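Local coordinates for Lic11098 (PDB 4U08), which is of unknown function but is a leucine-rich repeat protein of a pathogenic spirochaete, regarded as a virulence factor and probably acting through binding to other molecules, at residues L45-L50 and L68-L73; L117-N122 and L140-N145. All coordinates share one frame; numbering follows the deposited sequence.

Contact 1: L45-L50 and L68-L73; sequences LQLLNL and LQQLHL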
ATOM      1  N   LEU A  45       8.463 -31.075 -16.871  1.00 56.08           N
ATOM      2  CA  LEU A  45       7.600 -29.895 -16.769  1.00 54.23           C
ATOM      3  C   LEU A  45       8.159 -28.903 -15.762  1.00 58.48           C
ATOM      4  O   LEU A  45       8.510 -29.288 -14.650  1.00 58.40           O
ATOM      5  CB  LEU A  45       6.163 -30.309 -16.392  1.00 53.39           C
ATOM      6  CG  LEU A  45       5.039 -29.278 -16.628  1.00 56.63           C
ATOM      7  CD1 LEU A  45       4.835 -28.983 -18.124  1.00 55.90           C
ATOM      8  CD2 LEU A  45       3.726 -29.770 -16.027  1.00 57.36           C
ATOM      9  N   GLN A  46       8.293 -27.635 -16.177  1.00 55.49           N
ATOM     10  CA  GLN A  46       8.833 -26.554 -15.340  1.00 53.99           C
ATOM     11  C   GLN A  46       7.757 -25.562 -14.964  1.00 52.70           C
ATOM     12  O   GLN A  46       7.819 -24.978 -13.883  1.00 51.02           O
ATOM     13  CB  GLN A  46       9.982 -25.841 -16.058  1.00 55.63           C
ATOM     14  CG  GLN A  46      11.222 -26.712 -16.224  1.00 74.40           C
ATOM     15  CD  GLN A  46      12.383 -25.910 -16.729  1.00 99.10           C
ATOM     16  OE1 GLN A  46      12.645 -25.856 -17.931  1.00 93.36           O
ATOM     17  NE2 GLN A  46      13.096 -25.252 -15.822  1.00 97.34           N
ATOM     18  N   LEU A  47       6.780 -25.356 -15.856  1.00 48.23           N
ATOM     19  CA  LEU A  47       5.687 -24.422 -15.620  1.00 48.64           C
ATOM     20  C   LEU A  47       4.365 -25.034 -16.056  1.00 53.28           C
ATOM     21  O   LEU A  47       4.218 -25.505 -17.200  1.00 52.52           O
ATOM     22  CB  LEU A  47       5.942 -23.049 -16.314  1.00 48.77           C
ATOM     23  CG  LEU A  47       5.015 -21.887 -15.917  1.00 53.76           C
ATOM     24  CD1 LEU A  47       5.751 -20.559 -15.990  1.00 54.62           C
ATOM     25  CD2 LEU A  47       3.739 -21.840 -16.779  1.00 52.91           C
ATOM     26  N   LEU A  48       3.401 -25.005 -15.141  1.00 50.02           N
ATOM     27  CA  LEU A  48       2.076 -25.525 -15.387  1.00 51.01           C
ATOM     28  C   LEU A  48       1.073 -24.417 -15.129  1.00 55.67           C
ATOM     29  O   LEU A  48       0.969 -23.921 -14.007  1.00 55.78           O
ATOM     30  CB  LEU A  48       1.823 -26.772 -14.500  1.00 51.74           C
ATOM     31  CG  LEU A  48       0.421 -27.387 -14.534  1.00 57.23           C
ATOM     32  CD1 LEU A  48       0.003 -27.761 -15.960  1.00 57.40           C
ATOM     33  CD2 LEU A  48       0.341 -28.591 -13.607  1.00 59.64           C
ATOM     34  N   ASN A  49       0.365 -23.995 -16.176  1.00 52.37           N
ATOM     35  CA  ASN A  49      -0.618 -22.941 -16.036  1.00 52.56           C
ATOM     36  C   ASN A  49      -2.027 -23.518 -16.123  1.00 57.20           C
ATOM     37  O   ASN A  49      -2.461 -23.971 -17.182  1.00 57.27           O
ATOM     38  CB  ASN A  49      -0.371 -21.804 -17.043  1.00 54.94           C
ATOM     39  CG  ASN A  49      -1.141 -20.545 -16.742  1.00 72.86           C
ATOM     40  OD1 ASN A  49      -2.111 -20.539 -15.978  1.00 58.61           O
ATOM     41  ND2 ASN A  49      -0.767 -19.450 -17.375  1.00 65.59           N
ATOM     42  N   LEU A  50      -2.730 -23.515 -14.987  1.00 53.79           N
ATOM     43  CA  LEU A  50      -4.096 -24.028 -14.861  1.00 53.90           C
ATOM     44  C   LEU A  50      -5.081 -22.916 -14.487  1.00 58.96           C
ATOM     45  O   LEU A  50      -6.204 -23.203 -14.066  1.00 58.18           O
ATOM     46  CB  LEU A  50      -4.132 -25.177 -13.826  1.00 54.20           C
ATOM     47  CG  LEU A  50      -3.280 -26.423 -14.133  1.00 59.61           C
ATOM     48  CD1 LEU A  50      -3.371 -27.436 -13.008  1.00 60.27           C
ATOM     49  CD2 LEU A  50      -3.707 -27.079 -15.437  1.00 62.16           C
ATOM     50  N   LEU A  68       8.973 -29.188 -11.596  1.00 54.48           N
ATOM     51  CA  LEU A  68       8.052 -28.046 -11.589  1.00 53.36           C
ATOM     52  C   LEU A  68       8.541 -26.900 -10.706  1.00 55.98           C
ATOM     53  O   LEU A  68       8.794 -27.110  -9.523  1.00 55.40           O
ATOM     54  CB  LEU A  68       6.640 -28.489 -11.187  1.00 53.20           C
ATOM     55  CG  LEU A  68       5.485 -27.531 -11.538  1.00 57.56           C
ATOM     56  CD1 LEU A  68       5.255 -27.451 -13.042  1.00 57.25           C
ATOM     57  CD2 LEU A  68       4.206 -27.966 -10.853  1.00 60.77           C
ATOM     58  N   GLN A  69       8.710 -25.697 -11.306  1.00 51.28           N
ATOM     59  CA  GLN A  69       9.184 -24.475 -10.639  1.00 49.75           C
ATOM     60  C   GLN A  69       8.043 -23.495 -10.392  1.00 49.99           C
ATOM     61  O   GLN A  69       8.110 -22.704  -9.449  1.00 48.46           O
ATOM     62  CB  GLN A  69      10.281 -23.803 -11.478  1.00 51.40           C
ATOM     63  CG  GLN A  69      11.559 -24.651 -11.603  1.00 57.76           C
ATOM     64  CD  GLN A  69      12.657 -23.956 -12.374  1.00 66.70           C
ATOM     65  OE1 GLN A  69      12.455 -23.453 -13.489  1.00 60.91           O
ATOM     66  NE2 GLN A  69      13.861 -23.962 -11.817  1.00 55.57           N
ATOM     67  N   GLN A  70       6.995 -23.538 -11.247  1.00 46.38           N
ATOM     68  CA  GLN A  70       5.850 -22.640 -11.129  1.00 47.14           C
ATOM     69  C   GLN A  70       4.533 -23.359 -11.355  1.00 53.61           C
ATOM     70  O   GLN A  70       4.342 -24.017 -12.389  1.00 52.25           O
ATOM     71  CB  GLN A  70       5.960 -21.444 -12.106  1.00 47.99           C
ATOM     72  CG  GLN A  70       7.142 -20.515 -11.834  1.00 57.04           C
ATOM     73  CD  GLN A  70       7.052 -19.218 -12.605  1.00 68.22           C
ATOM     74  OE1 GLN A  70       5.969 -18.683 -12.879  1.00 64.73           O
ATOM     75  NE2 GLN A  70       8.192 -18.648 -12.906  1.00 54.23           N
ATOM     76  N   LEU A  71       3.613 -23.202 -10.391  1.00 51.37           N
ATOM     77  CA  LEU A  71       2.292 -23.778 -10.473  1.00 52.24           C
ATOM     78  C   LEU A  71       1.258 -22.663 -10.350  1.00 56.73           C
ATOM     79  O   LEU A  71       1.104 -22.075  -9.277  1.00 57.16           O
ATOM     80  CB  LEU A  71       2.109 -24.887  -9.403  1.00 52.71           C
ATOM     81  CG  LEU A  71       0.750 -25.587  -9.347  1.00 57.47           C
ATOM     82  CD1 LEU A  71       0.390 -26.231 -10.687  1.00 58.12           C
ATOM     83  CD2 LEU A  71       0.737 -26.634  -8.246  1.00 59.67           C
ATOM     84  N   HIS A  72       0.587 -22.349 -11.473  1.00 52.83           N
ATOM     85  CA  HIS A  72      -0.435 -21.301 -11.562  1.00 53.33           C
ATOM     86  C   HIS A  72      -1.806 -21.975 -11.498  1.00 57.58           C
ATOM     87  O   HIS A  72      -2.184 -22.719 -12.404  1.00 57.26           O
ATOM     88  CB  HIS A  72      -0.254 -20.467 -12.856  1.00 53.90           C
ATOM     89  CG  HIS A  72       1.067 -19.763 -12.933  1.00 57.33           C
ATOM     90  ND1 HIS A  72       1.168 -18.398 -12.727  1.00 59.19           N
ATOM     91  CD2 HIS A  72       2.306 -20.261 -13.163  1.00 58.97           C
ATOM     92  CE1 HIS A  72       2.458 -18.113 -12.840  1.00 58.44           C
ATOM     93  NE2 HIS A  72       3.181 -19.199 -13.102  1.00 58.82           N
ATOM     94  N   LEU A  73      -2.519 -21.767 -10.395  1.00 53.53           N
ATOM     95  CA  LEU A  73      -3.818 -22.389 -10.165  1.00 53.87           C
ATOM     96  C   LEU A  73      -4.873 -21.371  -9.765  1.00 56.46           C
ATOM     97  O   LEU A  73      -5.856 -21.716  -9.104  1.00 56.12           O
ATOM     98  CB  LEU A  73      -3.671 -23.428  -9.052  1.00 54.51           C
ATOM     99  CG  LEU A  73      -3.344 -24.838  -9.468  1.00 59.91           C
ATOM    100  CD1 LEU A  73      -2.928 -25.638  -8.271  1.00 60.25           C
ATOM    101  CD2 LEU A  73      -4.544 -25.493 -10.121  1.00 63.22           C
TER

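Contact 2: L117-N122 and L140-N145; sequences LNLAHN and LYLGHN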
ATOM      1  N   LEU A 117       4.224 -17.387  -2.452  1.00 36.72           N
ATOM      2  CA  LEU A 117       2.999 -18.119  -2.161  1.00 34.21           C
ATOM      3  C   LEU A 117       1.841 -17.144  -2.184  1.00 38.04           C
ATOM      4  O   LEU A 117       1.788 -16.218  -1.372  1.00 38.03           O
ATOM      5  CB  LEU A 117       3.143 -18.817  -0.796  1.00 33.93           C
ATOM      6  CG  LEU A 117       1.910 -19.536  -0.220  1.00 37.76           C
ATOM      7  CD1 LEU A 117       1.356 -20.600  -1.198  1.00 37.25           C
ATOM      8  CD2 LEU A 117       2.254 -20.180   1.119  1.00 38.36           C
ATOM      9  N   ASN A 118       0.947 -17.305  -3.155  1.00 35.78           N
ATOM     10  CA  ASN A 118      -0.190 -16.420  -3.276  1.00 37.15           C
ATOM     11  C   ASN A 118      -1.446 -17.175  -2.874  1.00 41.30           C
ATOM     12  O   ASN A 118      -1.925 -18.012  -3.633  1.00 41.43           O
ATOM     13  CB  ASN A 118      -0.318 -15.845  -4.702  1.00 37.02           C
ATOM     14  CG  ASN A 118      -1.293 -14.703  -4.793  1.00 48.23           C
ATOM     15  OD1 ASN A 118      -2.215 -14.583  -4.003  1.00 40.81           O
ATOM     16  ND2 ASN A 118      -1.078 -13.787  -5.726  1.00 46.78           N
ATOM     17  N   LEU A 119      -1.988 -16.865  -1.694  1.00 36.87           N
ATOM     18  CA  LEU A 119      -3.216 -17.495  -1.186  1.00 35.95           C
ATOM     19  C   LEU A 119      -4.335 -16.470  -1.059  1.00 40.01           C
ATOM     20  O   LEU A 119      -5.316 -16.703  -0.346  1.00 39.51           O
ATOM     21  CB  LEU A 119      -2.935 -18.193   0.175  1.00 35.56           C
ATOM     22  CG  LEU A 119      -2.024 -19.416   0.146  1.00 39.40           C
ATOM     23  CD1 LEU A 119      -1.542 -19.779   1.568  1.00 39.28           C
ATOM     24  CD2 LEU A 119      -2.709 -20.592  -0.515  1.00 40.68           C
ATOM     25  N   ALA A 120      -4.213 -15.319  -1.772  1.00 37.97           N
ATOM     26  CA  ALA A 120      -5.234 -14.280  -1.689  1.00 38.23           C
ATOM     27  C   ALA A 120      -6.572 -14.754  -2.281  1.00 43.43           C
ATOM     28  O   ALA A 120      -6.573 -15.663  -3.089  1.00 44.78           O
ATOM     29  CB  ALA A 120      -4.747 -12.997  -2.367  1.00 38.91           C
ATOM     30  N   HIS A 121      -7.696 -14.198  -1.824  1.00 40.49           N
ATOM     31  CA  HIS A 121      -9.053 -14.520  -2.295  1.00 42.13           C
ATOM     32  C   HIS A 121      -9.414 -16.001  -2.107  1.00 45.27           C
ATOM     33  O   HIS A 121      -9.806 -16.684  -3.043  1.00 45.04           O
ATOM     34  CB  HIS A 121      -9.290 -14.033  -3.747  1.00 43.49           C
ATOM     35  CG  HIS A 121      -9.223 -12.548  -3.891  1.00 47.42           C
ATOM     36  ND1 HIS A 121     -10.370 -11.778  -4.009  1.00 50.06           N
ATOM     37  CD2 HIS A 121      -8.154 -11.726  -3.849  1.00 49.78           C
ATOM     38  CE1 HIS A 121      -9.962 -10.524  -4.085  1.00 49.51           C
ATOM     39  NE2 HIS A 121      -8.636 -10.440  -3.994  1.00 50.02           N
ATOM     40  N   ASN A 122      -9.271 -16.489  -0.876  1.00 40.93           N
ATOM     41  CA  ASN A 122      -9.672 -17.843  -0.504  1.00 39.03           C
ATOM     42  C   ASN A 122     -10.555 -17.734   0.731  1.00 41.28           C
ATOM     43  O   ASN A 122     -11.075 -16.645   1.015  1.00 39.44           O
ATOM     44  CB  ASN A 122      -8.452 -18.751  -0.315  1.00 35.60           C
ATOM     45  CG  ASN A 122      -7.950 -19.285  -1.611  1.00 52.20           C
ATOM     46  OD1 ASN A 122      -8.481 -20.255  -2.134  1.00 46.45           O
ATOM     47  ND2 ASN A 122      -6.956 -18.637  -2.190  1.00 45.72           N
ATOM     48  N   LEU A 140       4.457 -13.415   0.446  1.00 29.52           N
ATOM     49  CA  LEU A 140       3.302 -14.138   0.987  1.00 28.86           C
ATOM     50  C   LEU A 140       2.054 -13.279   0.921  1.00 32.19           C
ATOM     51  O   LEU A 140       1.979 -12.270   1.609  1.00 31.70           O
ATOM     52  CB  LEU A 140       3.606 -14.549   2.439  1.00 28.29           C
ATOM     53  CG  LEU A 140       2.503 -15.306   3.204  1.00 32.87           C
ATOM     54  CD1 LEU A 140       2.044 -16.566   2.446  1.00 32.23           C
ATOM     55  CD2 LEU A 140       3.003 -15.668   4.585  1.00 33.40           C
ATOM     56  N   TYR A 141       1.086 -13.667   0.097  1.00 30.80           N
ATOM     57  CA  TYR A 141      -0.164 -12.929  -0.052  1.00 32.12           C
ATOM     58  C   TYR A 141      -1.304 -13.699   0.582  1.00 35.31           C
ATOM     59  O   TYR A 141      -1.610 -14.812   0.147  1.00 37.62           O
ATOM     60  CB  TYR A 141      -0.467 -12.673  -1.544  1.00 35.35           C
ATOM     61  CG  TYR A 141       0.584 -11.824  -2.224  1.00 40.68           C
ATOM     62  CD1 TYR A 141       0.877 -10.539  -1.768  1.00 43.15           C
ATOM     63  CD2 TYR A 141       1.264 -12.288  -3.345  1.00 42.46           C
ATOM     64  CE1 TYR A 141       1.832  -9.747  -2.401  1.00 46.33           C
ATOM     65  CE2 TYR A 141       2.195 -11.488  -4.010  1.00 43.44           C
ATOM     66  CZ  TYR A 141       2.475 -10.218  -3.531  1.00 54.01           C
ATOM     67  OH  TYR A 141       3.399  -9.421  -4.156  1.00 59.88           O
ATOM     68  N   LEU A 142      -1.924 -13.115   1.599  1.00 30.25           N
ATOM     69  CA  LEU A 142      -3.044 -13.724   2.348  1.00 31.00           C
ATOM     70  C   LEU A 142      -4.267 -12.814   2.376  1.00 35.10           C
ATOM     71  O   LEU A 142      -5.202 -13.042   3.148  1.00 34.76           O
ATOM     72  CB  LEU A 142      -2.604 -14.069   3.789  1.00 30.57           C
ATOM     73  CG  LEU A 142      -1.497 -15.096   3.933  1.00 35.34           C
ATOM     74  CD1 LEU A 142      -0.815 -14.969   5.293  1.00 36.07           C
ATOM     75  CD2 LEU A 142      -2.014 -16.499   3.668  1.00 36.31           C
ATOM     76  N   GLY A 143      -4.248 -11.779   1.540  1.00 32.41           N
ATOM     77  CA  GLY A 143      -5.349 -10.832   1.462  1.00 32.48           C
ATOM     78  C   GLY A 143      -6.680 -11.472   1.080  1.00 36.44           C
ATOM     79  O   GLY A 143      -6.690 -12.523   0.437  1.00 36.09           O
ATOM     80  N   HIS A 144      -7.801 -10.863   1.475  1.00 34.29           N
ATOM     81  CA  HIS A 144      -9.151 -11.350   1.120  1.00 37.53           C
ATOM     82  C   HIS A 144      -9.397 -12.793   1.561  1.00 41.69           C
ATOM     83  O   HIS A 144      -9.744 -13.654   0.760  1.00 41.85           O
ATOM     84  CB  HIS A 144      -9.469 -11.155  -0.388  1.00 39.71           C
ATOM     85  CG  HIS A 144      -9.496  -9.718  -0.812  1.00 44.13           C
ATOM     86  ND1 HIS A 144      -8.331  -9.084  -1.197  1.00 47.03           N
ATOM     87  CD2 HIS A 144     -10.518  -8.833  -0.886  1.00 46.88           C
ATOM     88  CE1 HIS A 144      -8.670  -7.841  -1.479  1.00 46.65           C
ATOM     89  NE2 HIS A 144      -9.967  -7.637  -1.297  1.00 46.88           N
ATOM     90  N   ASN A 145      -9.159 -13.064   2.839  1.00 37.79           N
ATOM     91  CA  ASN A 145      -9.412 -14.367   3.449  1.00 36.35           C
ATOM     92  C   ASN A 145     -10.292 -14.133   4.669  1.00 39.88           C
ATOM     93  O   ASN A 145     -11.005 -13.114   4.728  1.00 38.24           O
ATOM     94  CB  ASN A 145      -8.093 -15.091   3.766  1.00 36.84           C
ATOM     95  CG  ASN A 145      -7.597 -15.894   2.614  1.00 45.60           C
ATOM     96  OD1 ASN A 145      -8.180 -16.913   2.282  1.00 37.20           O
ATOM     97  ND2 ASN A 145      -6.546 -15.434   1.941  1.00 40.91           N
TER

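Contact 1: L45-L50 and L68-L73
The backbone oxygen of Gln46 is gripped by two successive backbone amides of 68-73: Gln69 N lies 2.8 Å from Gln46 O, tilted from the carbonyl plane, and Gln70 N lies 3.1 Å from Gln46 O, nearly in line with the C=O bond. From this fork the parallel pairing runs on through Leu48 N to Gln70 O, His72 N to Leu48 O, almost straight at 173°, and Leu50 N to His72 O. Side chains then alternate between two faces. On one, Leu48 and Leu71 lie side by side, Leu48 CD2 3.8 Å from Leu71 CD1; just past the strands, Leu50 CD1 meets Leu73 CD2. Leu68 CD1 reaches to 3.8 Å from Leu48 CB, its CG set beside the carbonyl carbon by a chi1 of -162°. Branched and wholly apolar, leucine suits these buried places. The other face carries Leu47, Asn49, Gln70 and His72. Here His72 NE2 donates to a lone pair of Gln70 OE1 at 2.8 Å, a bond in the plane of the imidazole that should restrain both groups, while Leu47 CD1 packs 3.6 Å from the same Gln70 OE1. At the strand entrance the Gln46 and Gln69 side chains run alongside each other, joined by a weak hydrogen bond from Gln46 NE2 to Gln69 OE1; Gln46 OE1 is bonded to Arg23. Polar ends suit this partly exposed side. Such stacked strands, with leucines inward and varied residues outward, are the hallmark of the leucine-rich repeat solenoid and the parallel strands that line its concave side.

Contact 2: L117-N122 and L140-N145
His144 lies against His121, and its CB is the first atom to make the contact: it sits 3.6 Å from the centroid of the His121 ring, almost exactly on the ring normal, as a CH-pi contact. Next, His144 CG meets His121 NE2 and CE1; chi1 of -63° sets CG beside the backbone N and lets the imidazole run alongside its neighbour. His144 ND1 is 3.1 Å from His121 NE2, but the angle is poor for a hydrogen bond; the rings form an offset stack, planes 18° apart. Toward the tip, His144 CD2 and NE2 pass near His121 CE1, and His144 CE1 lies 3.6 Å from His121 NE2. The His144 ring also stacks with that of His167, a zinc ligand. Both histidines belong to the turn that follows the strand of a leucine-rich repeat, where the consensus asparagine is buried. Asn145 fills that place: its ND2 bonds Leu119 O at 2.9 Å and Leu142 O within its own turn, the amide spanning two coils, while Asn122 ND2, also bonded to Leu96 O, reaches Leu119 O from the opposite face of that carbonyl. Asn118 OD1 accepts from Ala120 N, an Asx turn, and packs 3.6 Å from Tyr141 CB. Ala120 CB lies 3.4 Å from Gly143 O, and alanine adds nothing beyond it.

Contacts 1 and 2 join successive coils of the same solenoid, their centres about 18 Å apart and their nearest atoms about 8 Å apart without touching. Contact 1 lies nearer the N-terminal end and is partly buried; contact 2 sits closer to the middle of the chain and is mostly buried. Both share parallel strand pairing backed by inward leucines, but they sample different parts of the repeat. In 45-50 with 68-73 the backbone bonds of the strand dominate, with glutamine and histidine side chains on the face away from the leucines. In 117-122 with 140-145 the strand soon gives way to the turn, where asparagine amides satisfy buried carbonyls and histidines stack, the His144 side chain about 6 Å from a bound zinc ion.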